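PDB 6AKZ: GlcNAc Inducible Gene 2, GIG2 from Candida albicans, which binds an iron ion in a cupin-type fold and is probably an oxygenase of the DUF1479 family. Local coordinates for residues V130-P135 / I396-Y401; Q171-D176 / L370-T375; D390-N395 / Q415-D420. All blocks are in the same frame, centred on the assembly; numbering follows the deposited sequence.

Interaction 1 (V130-P135 / I396-Y401); sequences VFWSKP and ISPADY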
loop_
_atom_site.group_PDB
_atom_site.type_symbol
_atom_site.label_atom_id
_atom_site.label_comp_id
_atom_site.label_asym_id
_atom_site.label_seq_id
_atom_site.Cartn_x
_atom_site.Cartn_y
_atom_site.Cartn_z
ATOM N N VAL A 130 14.372 5.265 -11.709
ATOM C CA VAL A 130 14.034 4.878 -13.031
ATOM C C VAL A 130 12.569 4.397 -12.925
ATOM O O VAL A 130 12.203 3.536 -12.085
ATOM C CB VAL A 130 15.001 3.845 -13.627
ATOM C CG1 VAL A 130 15.060 2.516 -12.850
ATOM C CG2 VAL A 130 14.605 3.524 -15.045
ATOM N N PHE A 131 11.728 4.938 -13.789
ATOM C CA PHE A 131 10.287 4.635 -13.767
ATOM C C PHE A 131 9.723 3.927 -14.994
ATOM O O PHE A 131 8.839 3.041 -14.826
ATOM C CB PHE A 131 9.554 5.939 -13.502
ATOM C CG PHE A 131 9.949 6.580 -12.203
ATOM C CD1 PHE A 131 9.435 6.137 -11.000
ATOM C CD2 PHE A 131 10.950 7.580 -12.171
ATOM C CE1 PHE A 131 9.773 6.751 -9.811
ATOM C CE2 PHE A 131 11.331 8.185 -10.973
ATOM C CZ PHE A 131 10.738 7.762 -9.776
ATOM N N TRP A 132 10.182 4.292 -16.221
ATOM C CA TRP A 132 9.555 3.884 -17.473
ATOM C C TRP A 132 10.428 2.998 -18.394
ATOM O O TRP A 132 10.162 2.866 -19.605
ATOM C CB TRP A 132 8.980 5.132 -18.243
ATOM C CG TRP A 132 8.162 6.121 -17.418
ATOM C CD1 TRP A 132 8.442 7.436 -17.169
ATOM C CD2 TRP A 132 6.991 5.823 -16.635
ATOM N NE1 TRP A 132 7.507 8.000 -16.305
ATOM C CE2 TRP A 132 6.609 7.022 -15.959
ATOM C CE3 TRP A 132 6.211 4.680 -16.472
ATOM C CZ2 TRP A 132 5.497 7.096 -15.148
ATOM C CZ3 TRP A 132 5.082 4.765 -15.604
ATOM C CH2 TRP A 132 4.739 5.958 -14.988
ATOM N N SER A 133 11.483 2.406 -17.831
ATOM C CA SER A 133 12.393 1.597 -18.644
ATOM C C SER A 133 11.688 0.426 -19.278
ATOM O O SER A 133 10.623 -0.031 -18.794
ATOM C CB SER A 133 13.560 1.088 -17.740
ATOM O OG SER A 133 13.128 0.112 -16.807
ATOM N N LYS A 134 12.271 -0.126 -20.351
ATOM C CA LYS A 134 11.696 -1.273 -20.977
ATOM C C LYS A 134 11.454 -2.469 -20.012
ATOM O O LYS A 134 10.403 -3.132 -20.084
ATOM C CB LYS A 134 12.562 -1.726 -22.164
ATOM C CG LYS A 134 11.994 -2.947 -22.918
ATOM C CD LYS A 134 13.102 -3.572 -23.761
ATOM C CE LYS A 134 12.598 -4.122 -25.086
ATOM N NZ LYS A 134 12.646 -5.617 -25.180
ATOM N N PRO A 135 12.460 -2.783 -19.140
ATOM C CA PRO A 135 12.160 -3.925 -18.274
ATOM C C PRO A 135 10.958 -3.674 -17.341
ATOM O O PRO A 135 10.208 -4.635 -17.048
ATOM C CB PRO A 135 13.452 -4.161 -17.481
ATOM C CG PRO A 135 14.494 -3.218 -18.086
ATOM C CD PRO A 135 13.865 -2.335 -19.054
ATOM N N ILE A 396 9.686 11.566 -18.479
ATOM C CA ILE A 396 10.104 12.226 -17.214
ATOM C C ILE A 396 9.558 11.409 -16.001
ATOM O O ILE A 396 8.805 10.463 -16.180
ATOM C CB ILE A 396 9.640 13.676 -17.134
ATOM C CG1 ILE A 396 8.124 13.775 -17.275
ATOM C CG2 ILE A 396 10.351 14.517 -18.237
ATOM C CD1 ILE A 396 7.587 15.179 -17.024
ATOM N N SER A 397 9.861 11.878 -14.814
ATOM C CA SER A 397 9.503 11.207 -13.563
ATOM C C SER A 397 8.035 11.457 -13.346
ATOM O O SER A 397 7.554 12.491 -13.751
ATOM C CB SER A 397 10.285 11.818 -12.386
ATOM O OG SER A 397 11.581 11.289 -12.379
ATOM N N PRO A 398 7.318 10.515 -12.653
ATOM C CA PRO A 398 5.971 10.839 -12.218
ATOM C C PRO A 398 6.064 11.887 -11.142
ATOM O O PRO A 398 7.145 12.138 -10.552
ATOM C CB PRO A 398 5.429 9.510 -11.665
ATOM C CG PRO A 398 6.582 8.618 -11.457
ATOM C CD PRO A 398 7.673 9.087 -12.399
ATOM N N ALA A 399 4.949 12.527 -10.905
ATOM C CA ALA A 399 4.877 13.724 -10.094
ATOM C C ALA A 399 5.461 13.644 -8.733
ATOM O O ALA A 399 5.961 14.644 -8.223
ATOM C CB ALA A 399 3.409 14.133 -9.944
ATOM N N ASP A 400 5.301 12.503 -8.057
ATOM C CA ASP A 400 5.821 12.389 -6.690
ATOM C C ASP A 400 7.340 12.469 -6.665
ATOM O O ASP A 400 7.893 12.838 -5.631
ATOM C CB ASP A 400 5.408 11.078 -5.988
ATOM C CG ASP A 400 3.890 10.958 -5.787
ATOM O OD1 ASP A 400 3.215 11.991 -5.806
ATOM O OD2 ASP A 400 3.346 9.855 -5.526
ATOM N N TYR A 401 8.014 12.134 -7.760
ATOM C CA TYR A 401 9.460 12.265 -7.811
ATOM C C TYR A 401 9.894 13.523 -8.567
ATOM O O TYR A 401 10.829 14.203 -8.174
ATOM C CB TYR A 401 10.063 11.001 -8.413
ATOM C CG TYR A 401 9.975 9.901 -7.375
ATOM C CD1 TYR A 401 10.969 9.770 -6.375
ATOM C CD2 TYR A 401 8.856 9.071 -7.309
ATOM C CE1 TYR A 401 10.849 8.790 -5.379
ATOM C CE2 TYR A 401 8.759 8.069 -6.333
ATOM C CZ TYR A 401 9.725 7.957 -5.380
ATOM O OH TYR A 401 9.593 6.979 -4.441
#

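Interaction 2 (Q171-D176 / L370-T375); sequences QLVYGD and LYYGQT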
loop_
_atom_site.group_PDB
_atom_site.type_symbol
_atom_site.label_atom_id
_atom_site.label_comp_id
_atom_site.label_asym_id
_atom_site.label_seq_id
_atom_site.Cartn_x
_atom_site.Cartn_y
_atom_site.Cartn_z
ATOM N N GLN A 171 -6.515 -2.473 -13.552
ATOM C CA GLN A 171 -5.254 -2.075 -12.927
ATOM C C GLN A 171 -4.695 -0.854 -13.619
ATOM O O GLN A 171 -4.539 -0.871 -14.804
ATOM C CB GLN A 171 -4.265 -3.231 -13.033
ATOM C CG GLN A 171 -2.845 -2.971 -12.651
ATOM C CD GLN A 171 -2.615 -2.636 -11.187
ATOM O OE1 GLN A 171 -3.521 -2.689 -10.323
ATOM N NE2 GLN A 171 -1.368 -2.412 -10.875
ATOM N N LEU A 172 -4.372 0.162 -12.879
ATOM C CA LEU A 172 -3.615 1.337 -13.387
ATOM C C LEU A 172 -2.156 1.201 -12.952
ATOM O O LEU A 172 -1.826 0.625 -11.915
ATOM C CB LEU A 172 -4.150 2.638 -12.800
ATOM C CG LEU A 172 -5.610 2.913 -13.114
ATOM C CD1 LEU A 172 -5.988 4.272 -12.611
ATOM C CD2 LEU A 172 -5.957 2.710 -14.586
ATOM N N VAL A 173 -1.286 1.840 -13.713
ATOM C CA VAL A 173 0.081 1.979 -13.339
ATOM C C VAL A 173 0.330 3.270 -12.563
ATOM O O VAL A 173 0.171 4.426 -13.088
ATOM C CB VAL A 173 1.030 1.901 -14.540
ATOM C CG1 VAL A 173 2.505 2.233 -14.157
ATOM C CG2 VAL A 173 0.927 0.531 -15.237
ATOM N N TYR A 174 0.815 3.054 -11.341
ATOM C CA TYR A 174 1.481 4.098 -10.571
ATOM C C TYR A 174 2.978 3.860 -10.789
ATOM O O TYR A 174 3.487 2.831 -10.408
ATOM C CB TYR A 174 1.084 4.034 -9.117
ATOM C CG TYR A 174 1.900 4.909 -8.233
ATOM C CD1 TYR A 174 1.734 6.300 -8.248
ATOM C CD2 TYR A 174 2.843 4.368 -7.390
ATOM C CE1 TYR A 174 2.475 7.130 -7.402
ATOM C CE2 TYR A 174 3.610 5.200 -6.537
ATOM C CZ TYR A 174 3.423 6.560 -6.546
ATOM O OH TYR A 174 4.183 7.355 -5.717
ATOM N N GLY A 175 3.666 4.839 -11.395
ATOM C CA GLY A 175 5.114 4.680 -11.651
ATOM C C GLY A 175 5.885 4.627 -10.368
ATOM O O GLY A 175 5.732 5.484 -9.491
ATOM N N ASP A 176 6.717 3.610 -10.222
ATOM C CA ASP A 176 7.567 3.493 -9.065
ATOM C C ASP A 176 8.933 3.013 -9.486
ATOM O O ASP A 176 9.163 2.625 -10.654
ATOM C CB ASP A 176 6.929 2.572 -8.014
ATOM C CG ASP A 176 7.222 2.988 -6.566
ATOM O OD1 ASP A 176 8.166 3.699 -6.307
ATOM O OD2 ASP A 176 6.505 2.552 -5.645
ATOM N N LEU A 370 11.613 -4.760 -7.994
ATOM C CA LEU A 370 10.932 -3.762 -8.853
ATOM C C LEU A 370 9.563 -3.536 -8.243
ATOM O O LEU A 370 8.783 -4.482 -8.143
ATOM C CB LEU A 370 10.815 -4.370 -10.227
ATOM C CG LEU A 370 10.207 -3.631 -11.457
ATOM C CD1 LEU A 370 10.689 -4.459 -12.645
ATOM C CD2 LEU A 370 8.687 -3.697 -11.393
ATOM N N TYR A 371 9.367 -2.339 -7.729
ATOM C CA TYR A 371 8.144 -1.960 -7.038
ATOM C C TYR A 371 6.995 -1.812 -8.010
ATOM O O TYR A 371 7.144 -1.141 -9.034
ATOM C CB TYR A 371 8.278 -0.660 -6.249
ATOM C CG TYR A 371 9.189 -0.859 -5.010
ATOM C CD1 TYR A 371 8.679 -1.294 -3.806
ATOM C CD2 TYR A 371 10.555 -0.691 -5.128
ATOM C CE1 TYR A 371 9.515 -1.528 -2.695
ATOM C CE2 TYR A 371 11.384 -0.902 -4.013
ATOM C CZ TYR A 371 10.880 -1.326 -2.823
ATOM O OH TYR A 371 11.718 -1.586 -1.728
ATOM N N TYR A 372 5.857 -2.409 -7.652
ATOM C CA TYR A 372 4.603 -2.311 -8.455
ATOM C C TYR A 372 3.453 -2.670 -7.552
ATOM O O TYR A 372 3.414 -3.807 -7.083
ATOM C CB TYR A 372 4.740 -3.215 -9.724
ATOM C CG TYR A 372 3.597 -3.098 -10.694
ATOM C CD1 TYR A 372 3.045 -1.819 -11.005
ATOM C CD2 TYR A 372 3.169 -4.210 -11.424
ATOM C CE1 TYR A 372 2.004 -1.721 -11.939
ATOM C CE2 TYR A 372 2.085 -4.105 -12.305
ATOM C CZ TYR A 372 1.528 -2.869 -12.537
ATOM O OH TYR A 372 0.466 -2.707 -13.401
ATOM N N GLY A 373 2.533 -1.704 -7.282
ATOM C CA GLY A 373 1.449 -1.809 -6.392
ATOM C C GLY A 373 0.185 -1.983 -7.151
ATOM O O GLY A 373 0.126 -1.789 -8.387
ATOM N N GLN A 374 -0.858 -2.379 -6.411
ATOM C CA GLN A 374 -2.175 -2.395 -6.977
ATOM C C GLN A 374 -2.874 -1.063 -6.848
ATOM O O GLN A 374 -3.055 -0.575 -5.730
ATOM C CB GLN A 374 -2.990 -3.487 -6.254
ATOM C CG GLN A 374 -4.411 -3.598 -6.810
ATOM C CD GLN A 374 -5.104 -4.832 -6.294
ATOM O OE1 GLN A 374 -5.499 -4.871 -5.181
ATOM N NE2 GLN A 374 -5.339 -5.829 -7.181
ATOM N N THR A 375 -3.264 -0.487 -7.982
ATOM C CA THR A 375 -3.832 0.832 -8.037
ATOM C C THR A 375 -5.110 0.688 -8.908
ATOM O O THR A 375 -5.075 0.694 -10.133
ATOM C CB THR A 375 -2.838 1.770 -8.729
ATOM O OG1 THR A 375 -1.592 1.756 -8.018
ATOM C CG2 THR A 375 -3.391 3.170 -8.802
HETATM O O HOH W 1 -5.444 -4.568 -10.018
HETATM O O HOH W 2 0.251 0.607 -9.993
HETATM O O HOH W 3 5.626 0.549 -10.774
HETATM O O HOH W 4 3.321 0.897 -8.485
HETATM O O HOH W 5 9.130 -0.168 -10.912
#

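Interaction 3 (D390-N395 / Q415-D420); sequences DAFLKN and QGANID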
loop_
_atom_site.group_PDB
_atom_site.type_symbol
_atom_site.label_atom_id
_atom_site.label_comp_id
_atom_site.label_asym_id
_atom_site.label_seq_id
_atom_site.Cartn_x
_atom_site.Cartn_y
_atom_site.Cartn_z
ATOM N N ASP A 390 1.039 11.534 -18.887
ATOM C CA ASP A 390 1.882 12.696 -19.128
ATOM C C ASP A 390 3.359 12.400 -18.926
ATOM O O ASP A 390 4.194 12.820 -19.728
ATOM C CB ASP A 390 1.456 13.859 -18.228
ATOM C CG ASP A 390 2.176 15.150 -18.563
ATOM O OD1 ASP A 390 1.968 15.676 -19.676
ATOM O OD2 ASP A 390 2.951 15.638 -17.714
ATOM N N ALA A 391 3.689 11.681 -17.859
ATOM C CA ALA A 391 5.112 11.366 -17.600
ATOM C C ALA A 391 5.723 10.418 -18.602
ATOM O O ALA A 391 6.898 10.586 -18.992
ATOM C CB ALA A 391 5.277 10.821 -16.202
ATOM N N PHE A 392 4.974 9.404 -18.989
ATOM C CA PHE A 392 5.462 8.434 -19.941
ATOM C C PHE A 392 5.638 9.071 -21.335
ATOM O O PHE A 392 6.591 8.730 -22.080
ATOM C CB PHE A 392 4.487 7.310 -20.063
ATOM C CG PHE A 392 4.974 6.139 -20.869
ATOM C CD1 PHE A 392 5.751 5.174 -20.275
ATOM C CD2 PHE A 392 4.687 6.023 -22.237
ATOM C CE1 PHE A 392 6.194 4.076 -20.975
ATOM C CE2 PHE A 392 5.132 4.934 -22.964
ATOM C CZ PHE A 392 5.864 3.950 -22.344
ATOM N N LEU A 393 4.647 9.880 -21.717
ATOM C CA LEU A 393 4.661 10.506 -23.056
ATOM C C LEU A 393 5.852 11.502 -23.112
ATOM O O LEU A 393 6.484 11.643 -24.159
ATOM C CB LEU A 393 3.332 11.199 -23.368
ATOM C CG LEU A 393 2.184 10.308 -23.837
ATOM C CD1 LEU A 393 0.887 11.125 -23.948
ATOM C CD2 LEU A 393 2.531 9.571 -25.134
ATOM N N LYS A 394 6.125 12.179 -22.031
ATOM C CA LYS A 394 7.246 13.138 -21.937
ATOM C C LYS A 394 8.584 12.521 -21.494
ATOM O O LYS A 394 9.608 13.229 -21.484
ATOM C CB LYS A 394 6.905 14.226 -20.941
ATOM C CG LYS A 394 5.791 15.130 -21.431
ATOM C CD LYS A 394 5.368 16.145 -20.387
ATOM C CE LYS A 394 6.169 17.421 -20.553
ATOM N NZ LYS A 394 6.191 18.281 -19.337
ATOM N N ASN A 395 8.591 11.227 -21.135
ATOM C CA ASN A 395 9.804 10.557 -20.658
ATOM C C ASN A 395 10.481 11.222 -19.474
ATOM O O ASN A 395 11.703 11.383 -19.435
ATOM C CB ASN A 395 10.773 10.457 -21.812
ATOM C CG ASN A 395 11.590 9.214 -21.793
ATOM O OD1 ASN A 395 11.465 8.320 -20.942
ATOM N ND2 ASN A 395 12.430 9.120 -22.781
ATOM N N GLN A 415 13.783 8.691 -19.010
ATOM C CA GLN A 415 13.229 7.537 -18.277
ATOM C C GLN A 415 13.074 6.256 -19.021
ATOM O O GLN A 415 12.440 5.304 -18.467
ATOM C CB GLN A 415 11.907 7.977 -17.628
ATOM C CG GLN A 415 12.104 8.978 -16.469
ATOM C CD GLN A 415 12.717 8.336 -15.247
ATOM O OE1 GLN A 415 12.705 7.122 -15.127
ATOM N NE2 GLN A 415 13.210 9.151 -14.324
ATOM N N GLY A 416 13.530 6.177 -20.277
ATOM C CA GLY A 416 13.465 4.959 -21.030
ATOM C C GLY A 416 12.141 4.587 -21.635
ATOM O O GLY A 416 11.956 3.454 -22.067
ATOM N N ALA A 417 11.191 5.525 -21.663
ATOM C CA ALA A 417 9.822 5.274 -22.138
ATOM C C ALA A 417 9.829 4.986 -23.577
ATOM O O ALA A 417 10.458 5.707 -24.330
ATOM C CB ALA A 417 8.979 6.503 -21.923
ATOM N N ASN A 418 9.224 3.901 -23.958
ATOM C CA ASN A 418 9.010 3.605 -25.362
ATOM C C ASN A 418 7.677 3.008 -25.549
ATOM O O ASN A 418 7.414 1.912 -25.057
ATOM C CB ASN A 418 10.066 2.636 -25.908
ATOM C CG ASN A 418 11.198 3.346 -26.556
ATOM O OD1 ASN A 418 12.324 3.289 -26.095
ATOM N ND2 ASN A 418 10.901 4.047 -27.648
ATOM N N ILE A 419 6.823 3.716 -26.286
ATOM C CA ILE A 419 5.528 3.197 -26.647
ATOM C C ILE A 419 5.615 1.751 -27.153
ATOM O O ILE A 419 4.725 0.950 -26.889
ATOM C CB ILE A 419 4.860 4.080 -27.759
ATOM C CG1 ILE A 419 4.310 5.356 -27.160
ATOM C CG2 ILE A 419 3.727 3.346 -28.439
ATOM C CD1 ILE A 419 2.966 5.164 -26.473
ATOM N N ASP A 420 6.640 1.409 -27.930
ATOM C CA ASP A 420 6.693 0.062 -28.467
ATOM C C ASP A 420 6.879 -1.026 -27.378
ATOM O O ASP A 420 6.538 -2.159 -27.670
ATOM C CB ASP A 420 7.825 -0.144 -29.489
ATOM C CG ASP A 420 7.520 0.477 -30.882
ATOM O OD1 ASP A 420 6.396 0.965 -31.156
ATOM O OD2 ASP A 420 8.469 0.446 -31.709
#

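Interaction 1 (V130-P135 / I396-Y401)
Pro398 and Tyr401 meet different parts of the Phe131 ring. Pro398 comes over one face: its CD sits 3.6 Å from the centroid of the Phe131 ring and 18° off the ring normal, which meets the definition of a CH-pi contact. The far end of the phenyl turns to Tyr401, with Phe131 CZ 3.3 Å from Tyr401 CG and placed over a face of the tyrosine ring. The two aromatic planes are inclined at 43° with centroids 5.0 Å apart, so the pair is oblique, neither stacked nor T-shaped. Near the rim, Phe131 CE2 is 3.4 Å from Ser397 OG, a hydroxyl whose polar partner is Glu413. Trp132 adds the polar link. With CG beside its backbone N and anti to its carbonyl carbon, the indole reaches the other segment, where NE1 donates to Ile396 O at 2.8 Å. That oxygen lies practically in the indole plane, and the N-H approaches it almost head-on to the carbonyl, although the bond is bent at the hydrogen (132°). The benzo side of the indole, through CZ2, passes 4.0 Å from Pro398 CD, so one proline methylene touches both aromatic side chains. Within its own segment, Tyr401 N bonds to Pro398 O in the first turn of helix 399-402. Around this buried contact, Trp132 also packs on Thr388 and Ala391 of helix 382-394, while Val130 and Pro135 rest on helix 96-112; the contact thus joins the loop between strand 127-128 and helix 134-140 to the connection between helices 382-394 and 399-402.

Interaction 2 (Q171-D176 / L370-T375)
Gln171 reaches across to residues 372-375 and uses both ends of its amide. NE2 donates to Gly373 O at 3.0 Å and to Tyr372 OH at 3.1 Å; both acceptors lie within 3° of the amide plane, and the first is met on a lone pair. OE1 accepts from Thr375 N at 3.2 Å, with the donor tilted 30° from the carbonyl plane. The bend at chi2 (65°), after a CG anti to the backbone N, turns the amide toward this segment. Leu172 N donates to Thr375 O at 2.9 Å. Tyr372 approaches from the opposite direction, its ring plane nearly perpendicular to the amide, while Val173 CG2 packs against Tyr372 CE1 at 4.1 Å. In the next layer, water 2 bonds to Leu172 O, Tyr174 N, Gly373 O and Thr375 OG1, and water 4 links Tyr174 O to Gly373 N. Beyond these, Phe149 of helix 143-153 packs against Gln171 and Tyr372. Tyr371, about 7 Å from the bound iron by its side chain, bonds through OH to Arg179. The contact joins the loop before strand 178-181 to the end of strand 367-371, its neighbour in the main sheet. With NE2 engaged twice and OE1 bonded to Thr375 N and water 1, the Gln171 amide has only one sensible orientation: the reverse would put oxygen against Gly373 O and nitrogen against Thr375 N.

Interaction 3 (D390-N395 / Q415-D420)
Asn395 OD1 faces three successive backbone nitrogens, those of Gln415, Gly416 and Ala417. The sound bond is from Ala417 N, 2.9 Å from Asn395 OD1 with an angle of 166° at the hydrogen; the donor stands well above the carbonyl plane, 40° out of it, and so misses the lone pairs. Gln415 N makes a weak, bent bond to the same oxygen at 3.0 Å; another weak bond, longer at 3.4 Å, runs from Gln415 N to Asn395 O. Gly416 N is equally near OD1 but its N-H points wrongly for a bond. Asn395 is the C-prime residue, with positive phi, of the Schellman motif that ends helix 382-394: Ile396 N bonds to Ala391 O, and Asn395 N weakly to Phe392 O. One turn back, a CG anti to the backbone N (chi1 -171°) carries the Phe392 ring toward the loop. Ala417 CB sits over the centre of one face, 3.8 Å from the ring centroid, a CH-pi contact. Ile419 CD1 comes within 4.1 Å of Phe392 CE2. Gln415 sends its amide elsewhere: OE1 accepts from Phe131 N, and NE2 bonds to Asn129 O and Glu413. A side-chain oxygen at the helix end thus takes one near-straight and one weak N-H bond from the loop, fixing residues 415-417 beside that end, and the methyl of Ala417 on the Phe392 ring adds an apolar hold.

Following the chain from the N terminus, residues 130-135 come first and meet their partners only at 396-401, so interaction 1 closes a long loop that holds most of the seven-stranded sheet. Interaction 2 is nested within it, joining the run before strand 178-181 to the end of strand 367-371. Interaction 3 opens at 390-395 before interaction 1 has closed and ends at 415-420, so these two cross. Interactions 1 and 2 touch through Asp400 and Tyr174, 1 and 3 where residues 130-135 meet the 415-420 loop. Interactions 1 and 2 tie loops beside the sheet to later segments; interaction 3 fixes the end of helix 382-394 to the loop before helix 426-431.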